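Local coordinates for protelomerase (Agrobacterium tumefaciens, PDB 4F43), which forms and protects the covalently closed hairpin ends of a linear chromosome, probably by cutting and rejoining DNA through a tyrosine-recombinase-like mechanism, at residues G149-A154 with Y198-L203; R265-E270 with Y307-D312; T282-F287 with S303-T308. The protein carries 1 engineered substitution. One frame throughout, in Å; residues are numbered along the deposited sequence. Where two conformers were deposited one is given.

In the fold
All three contacts belong to the part of the chain built around the telomere-resolvase catalytic domain, with helix 263-276 at their middle. Contacts 2 and 3, whose centres are about 9 Å apart, share Y307 and T308: helix 263-276 and helix 283-291 follow each other in the chain, and the stretch through 303-312 packs on both. Contact 1 lies about 14 Å from contact 2 and 15 Å from contact 3, centre to centre, and borders helix 263-276 through Y268 and R265. The hairpin DNA comes close to each: its nearest atoms are about 4 Å from contact 1 and 3 Å from contact 2, while Y304 of contact 3 reaches the sugar oxygen of DA13 in chain B.

Contact 1: G149-A154 with Y198-L203; sequences GMTGRA and YEIPVL. Engineered in segment 149-154: A154 (natural residue Arg).
I200 and R153 form the dense part of this contact, where the edge strand 198-201 of the four-stranded sheet lies against the turn that ends helix 140-151. The I200 methyl CD1 sits over one face of the R153 guanidinium, toward its rim, 3.5 Å from R153 NE. The same methyl is 3.3 Å from T151 OG1, a buried hydroxyl that has no hydrogen-bond partner in the model. I200 can serve both neighbours because its CG1 branch stands between the backbone N and the carbonyl carbon (chi1 56°), which carries CD1 across to the turn. A branched apolar residue suits a place that must cover a flat cation.

R153 doubles back on its own turn: NE donates to T151 O at 3.2 Å, with the oxygen in the guanidinium plane, although the donor stands above the carbonyl plane. G152 between them has positive phi, a conformation glycine adopts without strain. R153 NH2 comes within 3.1 Å of Y198 OH, but at an angle too poor for a bond.

Toward L203 the fit is looser. L203 N reaches M150 O in a weak hydrogen bond of 3.4 Å, and the M150 methyl CE rests 4.0 Å from L203 CB. The M150 chain, bent at chi2 and chi3, brings its thioether across L203, which is partly exposed, while L128 and C131 of helix 124-134 also touch M150.

Beyond R153 comes A154, engineered in place of arginine, at the N-cap of the next helix and packed on a DNA phosphate. With I290 O taking a further R153 hydrogen bond and F180 forming a cation-pi contact, the buried cation appears to be stabilised by carbonyl oxygens and an aromatic ring, and it ties the turn to the sheet just before the DNA-facing position.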
loop_
_atom_site.group_PDB
_atom_site.type_symbol
_atom_site.label_atom_id
_atom_site.label_comp_id
_atom_site.label_asym_id
_atom_site.label_seq_id
_atom_site.Cartn_x
_atom_site.Cartn_y
_atom_site.Cartn_z
ATOM N N GLY A 149 -9.929 -2.308 9.448
ATOM C CA GLY A 149 -10.179 -3.604 10.052
ATOM C C GLY A 149 -11.426 -4.291 9.526
ATOM O O GLY A 149 -11.470 -5.517 9.425
ATOM N N MET A 150 -12.439 -3.501 9.181
ATOM C CA MET A 150 -13.735 -4.046 8.778
ATOM C C MET A 150 -13.873 -4.292 7.275
ATOM O O MET A 150 -14.238 -5.390 6.853
ATOM C CB MET A 150 -14.872 -3.145 9.267
ATOM C CG MET A 150 -15.062 -3.126 10.781
ATOM S SD MET A 150 -15.749 -4.655 11.455
ATOM C CE MET A 150 -14.277 -5.469 12.072
ATOM N N THR A 151 -13.591 -3.273 6.467
ATOM C CA THR A 151 -13.756 -3.399 5.020
ATOM C C THR A 151 -12.495 -3.918 4.330
ATOM O O THR A 151 -12.548 -4.385 3.194
ATOM C CB THR A 151 -14.208 -2.072 4.365
ATOM O OG1 THR A 151 -14.808 -2.343 3.093
ATOM C CG2 THR A 151 -13.032 -1.133 4.175
ATOM N N GLY A 152 -11.362 -3.825 5.020
ATOM C CA GLY A 152 -10.126 -4.420 4.545
ATOM C C GLY A 152 -9.357 -3.637 3.499
ATOM O O GLY A 152 -8.379 -4.137 2.948
ATOM N N ARG A 153 -9.787 -2.411 3.221
ATOM C CA ARG A 153 -9.075 -1.573 2.264
ATOM C C ARG A 153 -7.776 -1.040 2.866
ATOM O O ARG A 153 -7.630 -0.964 4.087
ATOM C CB ARG A 153 -9.957 -0.418 1.781
ATOM C CG ARG A 153 -11.244 -0.847 1.087
ATOM C CD ARG A 153 -10.990 -1.904 0.025
ATOM N NE ARG A 153 -11.344 -3.243 0.486
ATOM C CZ ARG A 153 -11.184 -4.346 -0.238
ATOM N NH1 ARG A 153 -11.535 -5.524 0.259
ATOM N NH2 ARG A 153 -10.670 -4.270 -1.458
ATOM N N ALA A 154 -6.836 -0.678 2.000
ATOM C CA ALA A 154 -5.543 -0.157 2.428
ATOM C C ALA A 154 -5.694 1.247 3.009
ATOM O O ALA A 154 -6.623 1.969 2.647
ATOM C CB ALA A 154 -4.570 -0.150 1.253
ATOM N N TYR A 198 -16.331 -2.627 -7.664
ATOM C CA TYR A 198 -16.622 -4.042 -7.451
ATOM C C TYR A 198 -17.087 -4.332 -6.026
ATOM O O TYR A 198 -16.862 -3.538 -5.111
ATOM C CB TYR A 198 -15.415 -4.911 -7.824
ATOM C CG TYR A 198 -14.194 -4.715 -6.952
ATOM C CD1 TYR A 198 -13.825 -5.674 -6.019
ATOM C CD2 TYR A 198 -13.404 -3.575 -7.066
ATOM C CE1 TYR A 198 -12.708 -5.506 -5.224
ATOM C CE2 TYR A 198 -12.287 -3.396 -6.272
ATOM C CZ TYR A 198 -11.944 -4.367 -5.352
ATOM O OH TYR A 198 -10.833 -4.195 -4.560
ATOM N N GLU A 199 -17.739 -5.477 -5.850
ATOM C CA GLU A 199 -18.353 -5.833 -4.576
ATOM C C GLU A 199 -17.374 -6.535 -3.637
ATOM O O GLU A 199 -16.673 -7.464 -4.036
ATOM C CB GLU A 199 -19.584 -6.711 -4.816
ATOM C CG GLU A 199 -20.466 -6.913 -3.596
ATOM C CD GLU A 199 -21.737 -7.676 -3.919
ATOM O OE1 GLU A 199 -22.825 -7.061 -3.892
ATOM O OE2 GLU A 199 -21.650 -8.888 -4.203
ATOM N N ILE A 200 -17.336 -6.080 -2.388
ATOM C CA ILE A 200 -16.458 -6.657 -1.376
ATOM C C ILE A 200 -17.238 -7.011 -0.112
ATOM O O ILE A 200 -18.229 -6.359 0.212
ATOM C CB ILE A 200 -15.316 -5.689 -1.000
ATOM C CG1 ILE A 200 -15.883 -4.349 -0.525
ATOM C CG2 ILE A 200 -14.380 -5.487 -2.176
ATOM C CD1 ILE A 200 -14.833 -3.390 -0.010
ATOM N N PRO A 201 -16.799 -8.056 0.603
ATOM C CA PRO A 201 -17.448 -8.429 1.863
ATOM C C PRO A 201 -17.030 -7.510 3.004
ATOM O O PRO A 201 -15.972 -6.885 2.943
ATOM C CB PRO A 201 -16.920 -9.843 2.115
ATOM C CG PRO A 201 -15.585 -9.856 1.456
ATOM C CD PRO A 201 -15.741 -9.010 0.224
ATOM N N VAL A 202 -17.866 -7.432 4.036
ATOM C CA VAL A 202 -17.544 -6.670 5.237
ATOM C C VAL A 202 -17.765 -7.521 6.483
ATOM O O VAL A 202 -18.546 -8.471 6.465
ATOM C CB VAL A 202 -18.376 -5.378 5.336
ATOM C CG1 VAL A 202 -17.877 -4.353 4.332
ATOM C CG2 VAL A 202 -19.846 -5.672 5.116
ATOM N N LEU A 203 -17.074 -7.174 7.564
ATOM C CA LEU A 203 -17.081 -7.994 8.772
ATOM C C LEU A 203 -18.058 -7.481 9.829
ATOM O O LEU A 203 -18.084 -7.970 10.957
ATOM C CB LEU A 203 -15.664 -8.111 9.340
ATOM C CG LEU A 203 -14.646 -8.656 8.334
ATOM C CD1 LEU A 203 -13.276 -8.815 8.969
ATOM C CD2 LEU A 203 -15.127 -9.975 7.749
#

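Contact 2: R265-E270 with Y307-D312; sequences RHLYAE and YTLPED
E270 OE2, D312 OD2 and L309 N grip one water between them. The water donates to E270 OE2 at 2.8 Å and to D312 OD2 at 2.9 Å, and it accepts from L309 N at 3.0 Å. L309 is the N-cap residue of helix 310-316, so the bridge joins the start of that helix to helix 263-276. The two carboxylates, 4.9 Å apart between E270 OE2 and D312 OD2, thus meet through a shared donor.

E270 arrives there with CG anti to the backbone N (chi1 -163°) and a bend at chi2, which lays its aliphatic part along L309: E270 CG is 3.8 Å from L309 CG, the two side chains running antiparallel past one another. Glutamate suits the place because its methylenes pack while its end stays polar.

Farther back, the Y307 ring offers its edge to the helix, with L267 N near the ring plane, 4.0 Å from Y307 CD2. H266 CB touches Y307 CE2 at 3.8 Å, and the phenol is anchored beyond the contact by E257.

E270 OE2 also lies 3.0 Å from Y307 O, an approach of two acceptors. This crowding of oxygens would tend to raise the pKa of E270; the donating waters, one on each carboxylate oxygen, and a long, weak ion pair with K283 probably offset it.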
loop_
_atom_site.group_PDB
_atom_site.type_symbol
_atom_site.label_atom_id
_atom_site.label_comp_id
_atom_site.label_asym_id
_atom_site.label_seq_id
_atom_site.Cartn_x
_atom_site.Cartn_y
_atom_site.Cartn_z
ATOM N N ARG A 265 -5.555 -6.072 6.991
ATOM C CA ARG A 265 -5.955 -6.472 5.646
ATOM C C ARG A 265 -5.806 -7.984 5.487
ATOM O O ARG A 265 -6.680 -8.656 4.929
ATOM C CB ARG A 265 -5.110 -5.729 4.607
ATOM C CG ARG A 265 -5.603 -5.842 3.175
ATOM C CD ARG A 265 -5.082 -4.677 2.344
ATOM N NE ARG A 265 -5.147 -4.933 0.908
ATOM C CZ ARG A 265 -6.197 -4.654 0.142
ATOM N NH1 ARG A 265 -7.284 -4.113 0.672
ATOM N NH2 ARG A 265 -6.158 -4.923 -1.157
ATOM N N HIS A 266 -4.693 -8.508 5.991
ATOM C CA HIS A 266 -4.454 -9.946 6.022
ATOM C C HIS A 266 -5.546 -10.650 6.820
ATOM O O HIS A 266 -6.153 -11.618 6.351
ATOM C CB HIS A 266 -3.091 -10.246 6.651
ATOM C CG HIS A 266 -1.926 -9.784 5.831
ATOM N ND1 HIS A 266 -0.631 -10.172 6.100
ATOM C CD2 HIS A 266 -1.859 -8.971 4.751
ATOM C CE1 HIS A 266 0.184 -9.618 5.220
ATOM N NE2 HIS A 266 -0.536 -8.885 4.391
ATOM N N LEU A 267 -5.788 -10.152 8.030
ATOM C CA LEU A 267 -6.813 -10.712 8.903
ATOM C C LEU A 267 -8.194 -10.612 8.260
ATOM O O LEU A 267 -9.020 -11.514 8.399
ATOM C CB LEU A 267 -6.807 -10.004 10.259
ATOM C CG LEU A 267 -7.763 -10.560 11.314
ATOM C CD1 LEU A 267 -7.463 -12.027 11.586
ATOM C CD2 LEU A 267 -7.683 -9.745 12.595
ATOM N N TYR A 268 -8.434 -9.511 7.557
ATOM C CA TYR A 268 -9.669 -9.329 6.804
ATOM C C TYR A 268 -9.830 -10.443 5.775
ATOM O O TYR A 268 -10.897 -11.062 5.672
ATOM C CB TYR A 268 -9.669 -7.959 6.122
ATOM C CG TYR A 268 -10.726 -7.783 5.060
ATOM C CD1 TYR A 268 -12.067 -7.657 5.399
ATOM C CD2 TYR A 268 -10.380 -7.724 3.717
ATOM C CE1 TYR A 268 -13.034 -7.489 4.427
ATOM C CE2 TYR A 268 -11.338 -7.552 2.741
ATOM C CZ TYR A 268 -12.662 -7.439 3.099
ATOM O OH TYR A 268 -13.615 -7.270 2.124
ATOM N N ALA A 269 -8.759 -10.701 5.028
ATOM C CA ALA A 269 -8.749 -11.777 4.040
ATOM C C ALA A 269 -9.066 -13.130 4.673
ATOM O O ALA A 269 -9.991 -13.830 4.244
ATOM C CB ALA A 269 -7.410 -11.825 3.325
ATOM N N GLU A 270 -8.300 -13.479 5.702
ATOM C CA GLU A 270 -8.444 -14.764 6.380
ATOM C C GLU A 270 -9.855 -14.975 6.929
ATOM O O GLU A 270 -10.466 -16.025 6.713
ATOM C CB GLU A 270 -7.427 -14.869 7.517
ATOM C CG GLU A 270 -7.198 -16.281 8.027
ATOM C CD GLU A 270 -6.231 -17.063 7.157
ATOM O OE1 GLU A 270 -5.766 -16.513 6.137
ATOM O OE2 GLU A 270 -5.929 -18.226 7.496
ATOM N N TYR A 307 -1.403 -15.753 8.466
ATOM C CA TYR A 307 -2.090 -16.032 9.722
ATOM C C TYR A 307 -2.850 -17.350 9.656
ATOM O O TYR A 307 -3.180 -17.835 8.575
ATOM C CB TYR A 307 -3.073 -14.908 10.061
ATOM C CG TYR A 307 -2.429 -13.575 10.353
ATOM C CD1 TYR A 307 -1.196 -13.497 10.992
ATOM C CD2 TYR A 307 -3.058 -12.391 9.991
ATOM C CE1 TYR A 307 -0.609 -12.274 11.261
ATOM C CE2 TYR A 307 -2.480 -11.167 10.254
ATOM C CZ TYR A 307 -1.256 -11.112 10.889
ATOM O OH TYR A 307 -0.675 -9.893 11.153
ATOM N N THR A 308 -3.123 -17.927 10.821
ATOM C CA THR A 308 -3.990 -19.095 10.907
ATOM C C THR A 308 -4.999 -18.926 12.040
ATOM O O THR A 308 -4.642 -18.574 13.166
ATOM C CB THR A 308 -3.196 -20.417 11.060
ATOM O OG1 THR A 308 -4.111 -21.513 11.194
ATOM C CG2 THR A 308 -2.275 -20.375 12.272
ATOM N N LEU A 309 -6.269 -19.157 11.727
ATOM C CA LEU A 309 -7.339 -18.967 12.697
ATOM C C LEU A 309 -7.367 -20.077 13.743
ATOM O O LEU A 309 -7.166 -21.248 13.415
ATOM C CB LEU A 309 -8.694 -18.839 11.993
ATOM C CG LEU A 309 -8.877 -17.565 11.166
ATOM C CD1 LEU A 309 -10.326 -17.405 10.739
ATOM C CD2 LEU A 309 -8.404 -16.342 11.937
ATOM N N PRO A 310 -7.615 -19.703 15.010
ATOM C CA PRO A 310 -7.603 -20.599 16.173
ATOM C C PRO A 310 -8.484 -21.829 15.990
ATOM O O PRO A 310 -8.088 -22.923 16.387
ATOM C CB PRO A 310 -8.173 -19.724 17.292
ATOM C CG PRO A 310 -7.854 -18.341 16.883
ATOM C CD PRO A 310 -7.940 -18.317 15.390
ATOM N N GLU A 311 -9.662 -21.647 15.403
ATOM C CA GLU A 311 -10.585 -22.756 15.183
ATOM C C GLU A 311 -10.038 -23.759 14.170
ATOM O O GLU A 311 -10.199 -24.970 14.336
ATOM C CB GLU A 311 -11.962 -22.247 14.747
ATOM C CG GLU A 311 -11.929 -21.012 13.862
ATOM C CD GLU A 311 -12.399 -19.765 14.591
ATOM O OE1 GLU A 311 -11.916 -19.511 15.713
ATOM O OE2 GLU A 311 -13.263 -19.046 14.044
ATOM N N ASP A 312 -9.395 -23.252 13.123
ATOM C CA ASP A 312 -8.762 -24.109 12.130
ATOM C C ASP A 312 -7.625 -24.891 12.773
ATOM O O ASP A 312 -7.487 -26.095 12.559
ATOM C CB ASP A 312 -8.233 -23.280 10.958
ATOM C CG ASP A 312 -9.325 -22.494 10.260
ATOM O OD1 ASP A 312 -10.506 -22.880 10.379
ATOM O OD2 ASP A 312 -9.002 -21.490 9.589
HETATM O O HOH W 1 -6.322 -20.493 9.093
HETATM O O HOH W 2 -4.177 -14.728 6.941
#

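Contact 3: T282-F287 with S303-T308; sequences TKNSYF and SYMTYT. With nucleotides of chain B.
Just ahead of the Y304–F287 contact, S303 lies against the DNA, its CB 3.9 Å from C2' of nucleotide DA13 in chain B. Y304 follows and faces two ways. Its CB lies 3.9 Å from F287 CD2, and its carbonyl oxygen meets the edge of the F287 ring, near the ring plane, 3.7 Å from CE2. The phenol leads away: CG, anti to the carbonyl carbon (chi1 -71°), carries the ring toward the nucleic acid, where Y304 OH comes within 2.9 Å of O3' of DA13 in chain B. Y262 OH is a further hydrogen-bond partner of this hydroxyl, and H266 lies against the Y304 ring. A tyrosine combines a ring broad enough to pack with a hydroxyl that reaches the sugar.

M305 then turns back to helix 283-291. Its CG touches F287 CE2 at 3.8 Å, and its sulfur stands above the F287 face, 4.7 Å from the centroid and 24° off the normal, a rather distant Met-aromatic contact. A flexible thioether suits this place, because the same SD also touches K283 CD at 4.1 Å and its methyl reaches toward N284, whose amide is bonded to S301. T282 caps the start of the helix weakly through its hydroxyl.

Next, the T306 methyl CG2 covers one face of the Y307 ring, and residues 307-308 pair as a strand with 119-120.

No hydrogen bond crosses between the two segments, so between them the backbone at Y304 rests on van der Waals and aromatic-edge contacts, F287 central to them, while T306 and T308 bond to the 119-121 region. The phenol beside a 3' oxygen is consistent with the nucleophile of a tyrosine recombinase, which becomes joined to a 3' phosphate when the strand is cut.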
loop_
_atom_site.group_PDB
_atom_site.type_symbol
_atom_site.label_atom_id
_atom_site.label_comp_id
_atom_site.label_asym_id
_atom_site.label_seq_id
_atom_site.Cartn_x
_atom_site.Cartn_y
_atom_site.Cartn_z
ATOM N N THR A 282 -11.085 -21.543 -4.777
ATOM C CA THR A 282 -9.913 -21.764 -3.940
ATOM C C THR A 282 -9.617 -20.522 -3.112
ATOM O O THR A 282 -10.240 -19.478 -3.301
ATOM C CB THR A 282 -8.673 -22.119 -4.778
ATOM O OG1 THR A 282 -8.337 -21.016 -5.628
ATOM C CG2 THR A 282 -8.941 -23.350 -5.629
ATOM N N LYS A 283 -8.666 -20.642 -2.194
ATOM C CA LYS A 283 -8.301 -19.537 -1.314
ATOM C C LYS A 283 -7.671 -18.399 -2.110
ATOM O O LYS A 283 -7.998 -17.230 -1.902
ATOM C CB LYS A 283 -7.332 -20.020 -0.232
ATOM C CG LYS A 283 -7.631 -19.494 1.159
ATOM C CD LYS A 283 -6.680 -20.093 2.182
ATOM C CE LYS A 283 -7.151 -19.832 3.602
ATOM N NZ LYS A 283 -7.248 -18.378 3.895
ATOM N N ASN A 284 -6.770 -18.752 -3.022
ATOM C CA ASN A 284 -6.103 -17.768 -3.867
ATOM C C ASN A 284 -7.093 -16.981 -4.720
ATOM O O ASN A 284 -6.954 -15.770 -4.894
ATOM C CB ASN A 284 -5.066 -18.448 -4.768
ATOM C CG ASN A 284 -4.057 -19.268 -3.984
ATOM O OD1 ASN A 284 -4.185 -20.486 -3.869
ATOM N ND2 ASN A 284 -3.047 -18.600 -3.440
ATOM N N SER A 285 -8.097 -17.681 -5.237
ATOM C CA SER A 285 -9.094 -17.060 -6.099
ATOM C C SER A 285 -9.951 -16.061 -5.326
ATOM O O SER A 285 -10.183 -14.944 -5.790
ATOM C CB SER A 285 -9.978 -18.122 -6.753
ATOM O OG SER A 285 -10.820 -17.544 -7.735
ATOM N N TYR A 286 -10.415 -16.470 -4.150
ATOM C CA TYR A 286 -11.242 -15.612 -3.314
ATOM C C TYR A 286 -10.447 -14.399 -2.847
ATOM O O TYR A 286 -10.957 -13.276 -2.843
ATOM C CB TYR A 286 -11.787 -16.391 -2.116
ATOM C CG TYR A 286 -12.838 -15.639 -1.336
ATOM C CD1 TYR A 286 -14.091 -15.397 -1.881
ATOM C CD2 TYR A 286 -12.580 -15.175 -0.054
ATOM C CE1 TYR A 286 -15.058 -14.709 -1.172
ATOM C CE2 TYR A 286 -13.541 -14.488 0.662
ATOM C CZ TYR A 286 -14.776 -14.258 0.098
ATOM O OH TYR A 286 -15.738 -13.573 0.804
ATOM N N PHE A 287 -9.196 -14.638 -2.461
ATOM C CA PHE A 287 -8.296 -13.560 -2.067
ATOM C C PHE A 287 -8.138 -12.550 -3.195
ATOM O O PHE A 287 -8.297 -11.349 -2.989
ATOM C CB PHE A 287 -6.932 -14.121 -1.666
ATOM C CG PHE A 287 -6.836 -14.505 -0.219
ATOM C CD1 PHE A 287 -7.862 -15.198 0.399
ATOM C CD2 PHE A 287 -5.714 -14.178 0.522
ATOM C CE1 PHE A 287 -7.775 -15.552 1.732
ATOM C CE2 PHE A 287 -5.618 -14.531 1.852
ATOM C CZ PHE A 287 -6.651 -15.219 2.459
ATOM N N SER A 303 1.101 -13.476 -0.722
ATOM C CA SER A 303 1.683 -12.554 0.245
ATOM C C SER A 303 0.704 -12.213 1.368
ATOM O O SER A 303 1.085 -11.598 2.363
ATOM C CB SER A 303 2.144 -11.270 -0.449
ATOM O OG SER A 303 3.105 -11.545 -1.456
ATOM N N TYR A 304 -0.555 -12.613 1.208
ATOM C CA TYR A 304 -1.587 -12.275 2.188
ATOM C C TYR A 304 -1.929 -13.435 3.117
ATOM O O TYR A 304 -2.808 -13.317 3.970
ATOM C CB TYR A 304 -2.853 -11.776 1.487
ATOM C CG TYR A 304 -2.703 -10.413 0.855
ATOM C CD1 TYR A 304 -2.974 -9.260 1.579
ATOM C CD2 TYR A 304 -2.288 -10.279 -0.464
ATOM C CE1 TYR A 304 -2.835 -8.010 1.009
ATOM C CE2 TYR A 304 -2.148 -9.033 -1.045
ATOM C CZ TYR A 304 -2.423 -7.902 -0.305
ATOM O OH TYR A 304 -2.282 -6.660 -0.882
ATOM N N MET A 305 -1.234 -14.555 2.950
ATOM C CA MET A 305 -1.499 -15.735 3.763
ATOM C C MET A 305 -0.364 -15.983 4.753
ATOM O O MET A 305 0.623 -16.644 4.437
ATOM C CB MET A 305 -1.723 -16.955 2.868
ATOM C CG MET A 305 -2.510 -16.639 1.605
ATOM S SD MET A 305 -3.334 -18.061 0.868
ATOM C CE MET A 305 -1.956 -19.164 0.586
ATOM N N THR A 306 -0.516 -15.437 5.955
ATOM C CA THR A 306 0.511 -15.537 6.985
ATOM C C THR A 306 -0.082 -15.852 8.356
ATOM O O THR A 306 0.646 -16.172 9.297
ATOM C CB THR A 306 1.316 -14.234 7.090
ATOM O OG1 THR A 306 2.207 -14.312 8.209
ATOM C CG2 THR A 306 0.381 -13.055 7.282
ATOM N N TYR A 307 -1.403 -15.753 8.466
ATOM C CA TYR A 307 -2.090 -16.032 9.722
ATOM C C TYR A 307 -2.850 -17.350 9.656
ATOM O O TYR A 307 -3.180 -17.835 8.575
ATOM C CB TYR A 307 -3.073 -14.908 10.061
ATOM C CG TYR A 307 -2.429 -13.575 10.353
ATOM C CD1 TYR A 307 -1.196 -13.497 10.992
ATOM C CD2 TYR A 307 -3.058 -12.391 9.991
ATOM C CE1 TYR A 307 -0.609 -12.274 11.261
ATOM C CE2 TYR A 307 -2.480 -11.167 10.254
ATOM C CZ TYR A 307 -1.256 -11.112 10.889
ATOM O OH TYR A 307 -0.675 -9.893 11.153
ATOM N N THR A 308 -3.123 -17.927 10.821
ATOM C CA THR A 308 -3.990 -19.095 10.907
ATOM C C THR A 308 -4.999 -18.926 12.040
ATOM O O THR A 308 -4.642 -18.574 13.166
ATOM C CB THR A 308 -3.196 -20.417 11.060
ATOM O OG1 THR A 308 -4.111 -21.513 11.194
ATOM C CG2 THR A 308 -2.275 -20.375 12.272
ATOM P P DA B 13 3.392 -7.628 2.530
ATOM O OP1 DA B 13 2.351 -7.383 3.553
ATOM O OP2 DA B 13 4.074 -8.938 2.468
ATOM O "O5'" DA B 13 2.761 -7.336 1.091
ATOM C "C5'" DA B 13 2.243 -6.046 0.796
ATOM C "C4'" DA B 13 1.725 -5.993 -0.629
ATOM O "O4'" DA B 13 2.741 -5.415 -1.488
ATOM C "C3'" DA B 13 1.383 -7.347 -1.239
ATOM O "O3'" DA B 13 0.253 -7.215 -2.089
ATOM C "C2'" DA B 13 2.637 -7.690 -2.035
ATOM C "C1'" DA B 13 3.033 -6.309 -2.543
ATOM N N9 DA B 13 4.446 -6.171 -2.875
ATOM C C8 DA B 13 5.498 -6.889 -2.381
ATOM N N7 DA B 13 6.659 -6.529 -2.877
ATOM C C5 DA B 13 6.347 -5.505 -3.755
ATOM C C6 DA B 13 7.129 -4.693 -4.600
ATOM N N6 DA B 13 8.460 -4.785 -4.714
ATOM N N1 DA B 13 6.485 -3.769 -5.339
ATOM C C2 DA B 13 5.157 -3.661 -5.244
ATOM N N3 DA B 13 4.318 -4.362 -4.487
ATOM C C4 DA B 13 4.984 -5.273 -3.763
#